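Local coordinates for protein serine hydrolase CCSP0084 (Cycloclasticus sp. P1, PDB 4I3F) that probably acts as a serine hydrolase of the alpha/beta hydrolase family, cleaving esters or the carbon-carbon bonds of meta-cleavage products of aromatic degradation, at residues A[180-185]-A[250-255]; A[145-150]-A[243-248]. All blocks are in the same frame, centred on the assembly; numbering follows the deposited sequence.

Interaction 1. Residues A[180-185]-A[250-255]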
ATOM      1  N   ILE A 180     -13.464  -6.119  -5.705  1.00 19.09           N
ATOM      2  CA  ILE A 180     -13.788  -5.325  -4.530  1.00 21.64           C
ATOM      3  C   ILE A 180     -14.373  -6.214  -3.433  1.00 19.64           C
ATOM      4  O   ILE A 180     -13.995  -6.102  -2.269  1.00 20.26           O
ATOM      5  CB  ILE A 180     -14.768  -4.203  -4.891  1.00 18.71           C
ATOM      6  CG1 ILE A 180     -14.089  -3.177  -5.789  1.00 25.90           C
ATOM      7  CG2 ILE A 180     -15.272  -3.524  -3.650  1.00 29.08           C
ATOM      8  CD1 ILE A 180     -15.064  -2.228  -6.479  1.00 33.72           C
ATOM      9  N   THR A 181     -15.264  -7.114  -3.831  1.00 16.62           N
ATOM     10  CA  THR A 181     -15.897  -8.064  -2.922  1.00 16.71           C
ATOM     11  C   THR A 181     -14.865  -8.991  -2.269  1.00 18.64           C
ATOM     12  O   THR A 181     -14.951  -9.288  -1.068  1.00 19.87           O
ATOM     13  CB  THR A 181     -16.956  -8.899  -3.668  1.00 22.60           C
ATOM     14  OG1 THR A 181     -17.974  -8.028  -4.182  1.00 23.23           O
ATOM     15  CG2 THR A 181     -17.605  -9.910  -2.742  1.00 29.07           C
ATOM     16  N   LYS A 182     -13.882  -9.435  -3.051  1.00 13.96           N
ATOM     17  CA  LYS A 182     -12.888 -10.403  -2.562  1.00 12.82           C
ATOM     18  C   LYS A 182     -11.825  -9.789  -1.654  1.00 14.31           C
ATOM     19  O   LYS A 182     -11.110 -10.506  -0.946  1.00 13.31           O
ATOM     20  CB  LYS A 182     -12.222 -11.131  -3.734  1.00 12.08           C
ATOM     21  CG  LYS A 182     -13.114 -12.158  -4.413  1.00 15.05           C
ATOM     22  CD  LYS A 182     -13.429 -13.307  -3.454  1.00 21.96           C
ATOM     23  CE  LYS A 182     -14.323 -14.348  -4.103  1.00 34.53           C
ATOM     24  NZ  LYS A 182     -14.583 -15.510  -3.193  1.00 41.98           N
ATOM     25  N   PHE A 183     -11.718  -8.466  -1.666  1.00 13.61           N
ATOM     26  CA  PHE A 183     -10.810  -7.771  -0.764  1.00 16.27           C
ATOM     27  C   PHE A 183     -11.291  -7.818   0.683  1.00 15.98           C
ATOM     28  O   PHE A 183     -10.544  -7.483   1.604  1.00 14.13           O
ATOM     29  CB  PHE A 183     -10.634  -6.309  -1.192  1.00 17.07           C
ATOM     30  CG  PHE A 183      -9.620  -6.114  -2.281  1.00 18.21           C
ATOM     31  CD1 PHE A 183      -8.272  -6.346  -2.036  1.00 24.54           C
ATOM     32  CD2 PHE A 183     -10.005  -5.685  -3.542  1.00 17.63           C
ATOM     33  CE1 PHE A 183      -7.326  -6.162  -3.037  1.00 22.59           C
ATOM     34  CE2 PHE A 183      -9.066  -5.502  -4.550  1.00 20.54           C
ATOM     35  CZ  PHE A 183      -7.727  -5.731  -4.294  1.00 20.29           C
ATOM     36  N   LEU A 184     -12.541  -8.218   0.883  1.00 14.59           N
ATOM     37  CA  LEU A 184     -13.091  -8.304   2.226  1.00 15.61           C
ATOM     38  C   LEU A 184     -13.559  -9.728   2.507  1.00 16.54           C
ATOM     39  O   LEU A 184     -14.011 -10.429   1.598  1.00 17.94           O
ATOM     40  CB  LEU A 184     -14.259  -7.328   2.380  1.00 19.95           C
ATOM     41  CG  LEU A 184     -13.848  -5.857   2.327  1.00 23.27           C
ATOM     42  CD1 LEU A 184     -15.020  -4.981   1.966  1.00 26.05           C
ATOM     43  CD2 LEU A 184     -13.288  -5.440   3.666  1.00 26.35           C
ATOM     44  N   PHE A 185     -13.437 -10.155   3.761  1.00 15.66           N
ATOM     45  CA  PHE A 185     -13.985 -11.442   4.171  1.00 17.43           C
ATOM     46  C   PHE A 185     -15.509 -11.363   4.299  1.00 20.91           C
ATOM     47  O   PHE A 185     -16.217 -12.313   3.948  1.00 23.04           O
ATOM     48  CB  PHE A 185     -13.365 -11.902   5.497  1.00 17.15           C
ATOM     49  CG  PHE A 185     -13.930 -13.201   5.999  1.00 21.02           C
ATOM     50  CD1 PHE A 185     -13.402 -14.412   5.574  1.00 21.58           C
ATOM     51  CD2 PHE A 185     -15.001 -13.210   6.884  1.00 20.36           C
ATOM     52  CE1 PHE A 185     -13.940 -15.618   6.035  1.00 21.07           C
ATOM     53  CE2 PHE A 185     -15.542 -14.402   7.341  1.00 22.39           C
ATOM     54  CZ  PHE A 185     -15.002 -15.607   6.915  1.00 21.91           C
ATOM     55  N   GLU A 250      -7.394 -14.825   6.177  1.00  9.29           N
ATOM     56  CA  GLU A 250      -8.064 -15.275   4.951  1.00 11.24           C
ATOM     57  C   GLU A 250      -7.741 -14.444   3.705  1.00 13.04           C
ATOM     58  O   GLU A 250      -8.512 -14.457   2.746  1.00 14.05           O
ATOM     59  CB  GLU A 250      -9.587 -15.291   5.164  1.00 11.55           C
ATOM     60  CG  GLU A 250     -10.091 -16.314   6.189  1.00 12.70           C
ATOM     61  CD  GLU A 250     -10.026 -15.833   7.630  1.00 10.95           C
ATOM     62  OE1 GLU A 250      -9.563 -14.710   7.885  1.00 11.71           O
ATOM     63  OE2 GLU A 250     -10.467 -16.593   8.517  1.00 17.83           O
ATOM     64  N   ASP A 251      -6.613 -13.738   3.705  1.00 10.45           N
ATOM     65  CA  ASP A 251      -6.237 -12.890   2.565  1.00 11.09           C
ATOM     66  C   ASP A 251      -6.298 -13.676   1.256  1.00 12.28           C
ATOM     67  O   ASP A 251      -5.638 -14.714   1.116  1.00 11.44           O
ATOM     68  CB  ASP A 251      -4.824 -12.331   2.794  1.00  9.99           C
ATOM     69  CG  ASP A 251      -4.489 -11.157   1.896  1.00 10.31           C
ATOM     70  OD1 ASP A 251      -4.876 -11.130   0.706  1.00  9.71           O
ATOM     71  OD2 ASP A 251      -3.785 -10.254   2.379  1.00 10.40           O
ATOM     72  N   PHE A 252      -7.113 -13.187   0.314  1.00 10.06           N
ATOM     73  CA  PHE A 252      -7.356 -13.850  -0.966  1.00 12.69           C
ATOM     74  C   PHE A 252      -6.333 -13.442  -2.033  1.00 13.39           C
ATOM     75  O   PHE A 252      -6.318 -14.016  -3.124  1.00 12.57           O
ATOM     76  CB  PHE A 252      -8.786 -13.501  -1.431  1.00 11.19           C
ATOM     77  CG  PHE A 252      -9.254 -14.222  -2.681  1.00 14.85           C
ATOM     78  CD1 PHE A 252      -9.591 -15.570  -2.650  1.00 16.65           C
ATOM     79  CD2 PHE A 252      -9.423 -13.523  -3.871  1.00 14.56           C
ATOM     80  CE1 PHE A 252     -10.054 -16.219  -3.797  1.00 19.11           C
ATOM     81  CE2 PHE A 252      -9.885 -14.162  -5.025  1.00 17.81           C
ATOM     82  CZ  PHE A 252     -10.202 -15.512  -4.983  1.00 15.68           C
ATOM     83  N   PHE A 253      -5.491 -12.461  -1.718  1.00  9.92           N
ATOM     84  CA  PHE A 253      -4.557 -11.886  -2.690  1.00 10.69           C
ATOM     85  C   PHE A 253      -3.100 -12.211  -2.346  1.00 10.99           C
ATOM     86  O   PHE A 253      -2.339 -12.686  -3.198  1.00 13.48           O
ATOM     87  CB  PHE A 253      -4.768 -10.356  -2.780  1.00  9.45           C
ATOM     88  CG  PHE A 253      -6.101  -9.966  -3.374  1.00 10.21           C
ATOM     89  CD1 PHE A 253      -6.188  -9.550  -4.690  1.00 13.21           C
ATOM     90  CD2 PHE A 253      -7.269 -10.048  -2.618  1.00 13.82           C
ATOM     91  CE1 PHE A 253      -7.417  -9.203  -5.255  1.00 13.23           C
ATOM     92  CE2 PHE A 253      -8.505  -9.711  -3.170  1.00 15.84           C
ATOM     93  CZ  PHE A 253      -8.581  -9.286  -4.487  1.00 14.72           C
ATOM     94  N   ILE A 254      -2.710 -11.934  -1.107  1.00 14.08           N
ATOM     95  CA  ILE A 254      -1.350 -12.204  -0.643  1.00 11.06           C
ATOM     96  C   ILE A 254      -1.438 -13.301   0.411  1.00 11.61           C
ATOM     97  O   ILE A 254      -2.121 -13.136   1.404  1.00 12.06           O
ATOM     98  CB  ILE A 254      -0.713 -10.958   0.013  1.00  9.99           C
ATOM     99  CG1 ILE A 254      -0.915  -9.714  -0.846  1.00 13.16           C
ATOM    100  CG2 ILE A 254       0.786 -11.213   0.288  1.00 10.57           C
ATOM    101  CD1 ILE A 254      -0.336  -9.843  -2.258  1.00 13.79           C
ATOM    102  N   PRO A 255      -0.749 -14.431   0.197  1.00 10.47           N
ATOM    103  CA  PRO A 255      -0.868 -15.565   1.124  1.00  8.53           C
ATOM    104  C   PRO A 255      -0.350 -15.210   2.512  1.00 11.96           C
ATOM    105  O   PRO A 255       0.611 -14.453   2.639  1.00 11.57           O
ATOM    106  CB  PRO A 255       0.017 -16.636   0.482  1.00 13.17           C
ATOM    107  CG  PRO A 255       0.146 -16.234  -0.953  1.00 19.51           C
ATOM    108  CD  PRO A 255       0.130 -14.735  -0.946  1.00 12.78           C
TER
HETATM  109  O   HOH W   1      -9.099 -11.081   0.872  1.00 11.66           O

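Interaction 2. Residues A[145-150]-A[243-248]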
ATOM      1  N   ALA A 145       7.950   0.979  11.014  1.00  9.33           N
ATOM      2  CA  ALA A 145       7.187   0.554   9.841  1.00  8.39           C
ATOM      3  C   ALA A 145       6.056  -0.395  10.207  1.00  9.60           C
ATOM      4  O   ALA A 145       6.228  -1.301  11.031  1.00 10.71           O
ATOM      5  CB  ALA A 145       8.106  -0.095   8.807  1.00 10.86           C
ATOM      6  N   VAL A 146       4.901  -0.186   9.585  1.00  8.32           N
ATOM      7  CA  VAL A 146       3.793  -1.132   9.659  1.00  9.65           C
ATOM      8  C   VAL A 146       3.499  -1.629   8.255  1.00 12.02           C
ATOM      9  O   VAL A 146       3.286  -0.827   7.342  1.00 10.79           O
ATOM     10  CB  VAL A 146       2.529  -0.475  10.233  1.00  8.06           C
ATOM     11  CG1 VAL A 146       1.317  -1.419  10.074  1.00 11.80           C
ATOM     12  CG2 VAL A 146       2.733  -0.128  11.700  1.00 11.60           C
ATOM     13  N   LEU A 147       3.499  -2.948   8.074  1.00  7.91           N
ATOM     14  CA  LEU A 147       3.093  -3.535   6.798  1.00  9.25           C
ATOM     15  C   LEU A 147       1.710  -4.156   6.959  1.00  9.75           C
ATOM     16  O   LEU A 147       1.338  -4.599   8.058  1.00  9.95           O
ATOM     17  CB  LEU A 147       4.091  -4.602   6.339  1.00  8.77           C
ATOM     18  CG  LEU A 147       5.559  -4.172   6.269  1.00 12.67           C
ATOM     19  CD1 LEU A 147       6.446  -5.327   5.766  1.00 10.52           C
ATOM     20  CD2 LEU A 147       5.733  -2.911   5.406  1.00 10.17           C
ATOM     21  N   MET A 148       0.943  -4.168   5.873  1.00  7.11           N
ATOM     22  CA  MET A 148      -0.393  -4.754   5.878  1.00  8.13           C
ATOM     23  C   MET A 148      -0.528  -5.576   4.612  1.00 10.17           C
ATOM     24  O   MET A 148      -0.635  -5.024   3.510  1.00 11.04           O
ATOM     25  CB  MET A 148      -1.467  -3.665   5.903  1.00 11.50           C
ATOM     26  CG  MET A 148      -2.839  -4.176   6.292  1.00 15.14           C
ATOM     27  SD  MET A 148      -4.165  -3.059   5.756  1.00 22.64           S
ATOM     28  CE  MET A 148      -4.185  -3.378   3.994  1.00 23.75           C
ATOM     29  N   GLY A 149      -0.497  -6.895   4.765  1.00 11.22           N
ATOM     30  CA  GLY A 149      -0.559  -7.805   3.629  1.00  8.89           C
ATOM     31  C   GLY A 149       0.435  -7.454   2.545  1.00 11.83           C
ATOM     32  O   GLY A 149       0.063  -7.313   1.381  1.00 12.36           O
ATOM     33  N   PRO A 150       1.715  -7.322   2.914  1.00 10.96           N
ATOM     34  CA  PRO A 150       2.706  -6.812   1.972  1.00  8.38           C
ATOM     35  C   PRO A 150       3.159  -7.830   0.922  1.00  9.84           C
ATOM     36  O   PRO A 150       3.210  -9.028   1.194  1.00 12.81           O
ATOM     37  CB  PRO A 150       3.893  -6.469   2.887  1.00  9.33           C
ATOM     38  CG  PRO A 150       3.817  -7.502   3.968  1.00 11.24           C
ATOM     39  CD  PRO A 150       2.321  -7.695   4.209  1.00 12.37           C
ATOM     40  N   MET A 243       9.373  -2.942  13.454  1.00  8.74           N
ATOM     41  CA  MET A 243       8.344  -3.178  12.452  1.00 11.34           C
ATOM     42  C   MET A 243       7.181  -3.970  13.016  1.00 10.54           C
ATOM     43  O   MET A 243       7.359  -4.805  13.910  1.00 10.68           O
ATOM     44  CB  MET A 243       8.955  -3.934  11.258  1.00 10.01           C
ATOM     45  CG  MET A 243       8.005  -4.172  10.092  1.00 11.37           C
ATOM     46  SD  MET A 243       8.816  -5.160   8.816  1.00 11.69           S
ATOM     47  CE  MET A 243       9.975  -3.988   8.123  1.00 13.91           C
ATOM     48  N   LEU A 244       5.986  -3.681  12.506  1.00  9.60           N
ATOM     49  CA  LEU A 244       4.814  -4.509  12.754  1.00  7.72           C
ATOM     50  C   LEU A 244       4.257  -4.980  11.418  1.00  7.92           C
ATOM     51  O   LEU A 244       3.872  -4.163  10.570  1.00 11.24           O
ATOM     52  CB  LEU A 244       3.741  -3.726  13.514  1.00  9.19           C
ATOM     53  CG  LEU A 244       2.419  -4.466  13.747  1.00 10.30           C
ATOM     54  CD1 LEU A 244       2.617  -5.738  14.558  1.00 13.70           C
ATOM     55  CD2 LEU A 244       1.415  -3.544  14.426  1.00 11.03           C
ATOM     56  N   VAL A 245       4.243  -6.297  11.214  1.00  8.69           N
ATOM     57  CA  VAL A 245       3.642  -6.867  10.010  1.00  7.67           C
ATOM     58  C   VAL A 245       2.242  -7.339  10.371  1.00 11.61           C
ATOM     59  O   VAL A 245       2.079  -8.184  11.252  1.00 10.80           O
ATOM     60  CB  VAL A 245       4.463  -8.053   9.495  1.00 10.95           C
ATOM     61  CG1 VAL A 245       3.793  -8.688   8.266  1.00  8.14           C
ATOM     62  CG2 VAL A 245       5.904  -7.607   9.179  1.00 10.67           C
ATOM     63  N   THR A 246       1.230  -6.787   9.703  1.00  7.83           N
ATOM     64  CA  THR A 246      -0.146  -7.223   9.922  1.00  8.97           C
ATOM     65  C   THR A 246      -0.632  -7.956   8.690  1.00 12.40           C
ATOM     66  O   THR A 246      -0.214  -7.653   7.577  1.00 11.06           O
ATOM     67  CB  THR A 246      -1.091  -6.058  10.247  1.00  9.94           C
ATOM     68  OG1 THR A 246      -1.214  -5.183   9.115  1.00 11.51           O
ATOM     69  CG2 THR A 246      -0.556  -5.267  11.444  1.00  9.05           C
ATOM     70  N   HIS A 247      -1.498  -8.940   8.889  1.00  8.58           N
ATOM     71  CA  HIS A 247      -1.981  -9.725   7.763  1.00  7.71           C
ATOM     72  C   HIS A 247      -3.327 -10.324   8.080  1.00  9.74           C
ATOM     73  O   HIS A 247      -3.615 -10.672   9.227  1.00 10.32           O
ATOM     74  CB  HIS A 247      -0.998 -10.854   7.450  1.00 10.15           C
ATOM     75  CG  HIS A 247      -0.933 -11.218   5.998  1.00 12.53           C
ATOM     76  ND1 HIS A 247       0.108 -10.828   5.186  1.00 11.21           N
ATOM     77  CD2 HIS A 247      -1.767 -11.946   5.217  1.00  8.28           C
ATOM     78  CE1 HIS A 247      -0.093 -11.285   3.960  1.00  9.78           C
ATOM     79  NE2 HIS A 247      -1.222 -11.973   3.955  1.00  9.04           N
ATOM     80  N   ALA A 248      -4.161 -10.460   7.056  1.00  8.82           N
ATOM     81  CA  ALA A 248      -5.448 -11.120   7.224  1.00  7.51           C
ATOM     82  C   ALA A 248      -5.278 -12.614   7.053  1.00 10.39           C
ATOM     83  O   ALA A 248      -4.682 -13.058   6.071  1.00  8.87           O
ATOM     84  CB  ALA A 248      -6.419 -10.606   6.205  1.00  9.22           C
TER

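Interaction 1. Residues A[180-185]-A[250-255]
The two backbones draw closest at two places, Lys182 CA lying 6.7 Å from Phe252 CA and Phe185 CA 7.1 Å from Glu250 CA, as helix 173-182 and the residues that follow it pass the loop beyond strand 243-248. That separation is too wide for direct backbone pairing, and a water spans it, donating to Lys182 O and accepting from Phe252 N. Beside it, Phe183 and Phe253 form an offset stack, their centroids 4.0 Å apart and their planes parallel within 1°. The Phe253 ring also turns its edge to the chain, CE2 standing 3.5 Å from Lys182 O, so the slightly positive ring hydrogens face a carbonyl. Phenylalanine suits both places, giving a broad flat surface with no polar group to satisfy. In the alpha/beta hydrolase fold the largely helical region between strands 142-148 and 243-248, helix 173-182 included, probably supplies the cap, and the loop after the latter strand commonly supplies the acid of the catalytic triad. Asp251 fits that role: its OD2 is hydrogen-bonded to His279 ND1, while OD1 accepts from Phe253 N, closing an Asx turn, and also from Ile254 N, completing an Asx motif. Bent at chi2 (-66°), the Lys182 chain runs over one face of the Phe252 ring, CD sitting 4.0 Å from the centroid in a CH-pi contact. Farther along, Lys182 NZ makes a cation-pi contact with the same face, 4.9 Å from that centroid. Glu250 offers only its aliphatic part to Phe185, CG meeting CD1 at 3.9 Å, and its OE1 accepts from Cys277 N.

Interaction 2. Residues A[145-150]-A[243-248]
In the central sheet of the alpha/beta hydrolase fold, neighbouring strands 142-148 and 243-248 run parallel, Ala145 pairing with Met243 and Met148 with Thr246. Leu244 N donates to Ala145 O, Leu147 N to Leu244 O, Thr246 N to Leu147 O (2.7 Å) and Gly149 N to Thr246 O. Leu147 O has a second donor in Thr246 OG1, 2.8 Å away, in the carbonyl plane on a lone pair. Chi1 of 66° holds that hydroxyl between the backbone N and carbonyl carbon of Thr246, within reach of the opposing strand. A valine here would probably leave Leu147 O with the backbone N-H as its one remaining donor across this pair. On the face of Ala145, the Leu147 methyl CD1 rests against Met243 SD at 3.9 Å and Val245 CG2 at 4.1 Å. Where the strand pairing ends, Gly149 adopts a positive phi (50°), which glycine takes readily, and its CA lies 3.5 Å from His247 ND1, a buried nitrogen without a partner, while NE2 of that ring bonds to Ile254 O. Leu147 and Met243 pack on helix 126-137 and Val245 on helix 257-265, while on the other face Val146, Met148 and Leu244 meet helix 286-298, and strand 119-124 flanks strand 142-148.

Overall arrangement
The segments alternate along the chain: 145-150, 180-185, 243-248, then 250-255. The helical excursion starts after 145-150, passes through 180-185 early on and returns in 243-248, and interaction 1 joins its early part to the loop just past that returning strand. Their centres lie about 15 Å apart, interaction 2 inside the sheet and interaction 1 beyond the C-terminal ends of its parallel strands. They nevertheless touch: His247 NE2 probably hydrogen-bonds Ile254 O, and Ile254 packs on the carbonyls of Gly149 and Pro150. The loop carrying Asp251 is thus held by the sheet and by the end of helix 173-182, probably part of the cap, consistent with a triad acid fixed at the border of core and cap.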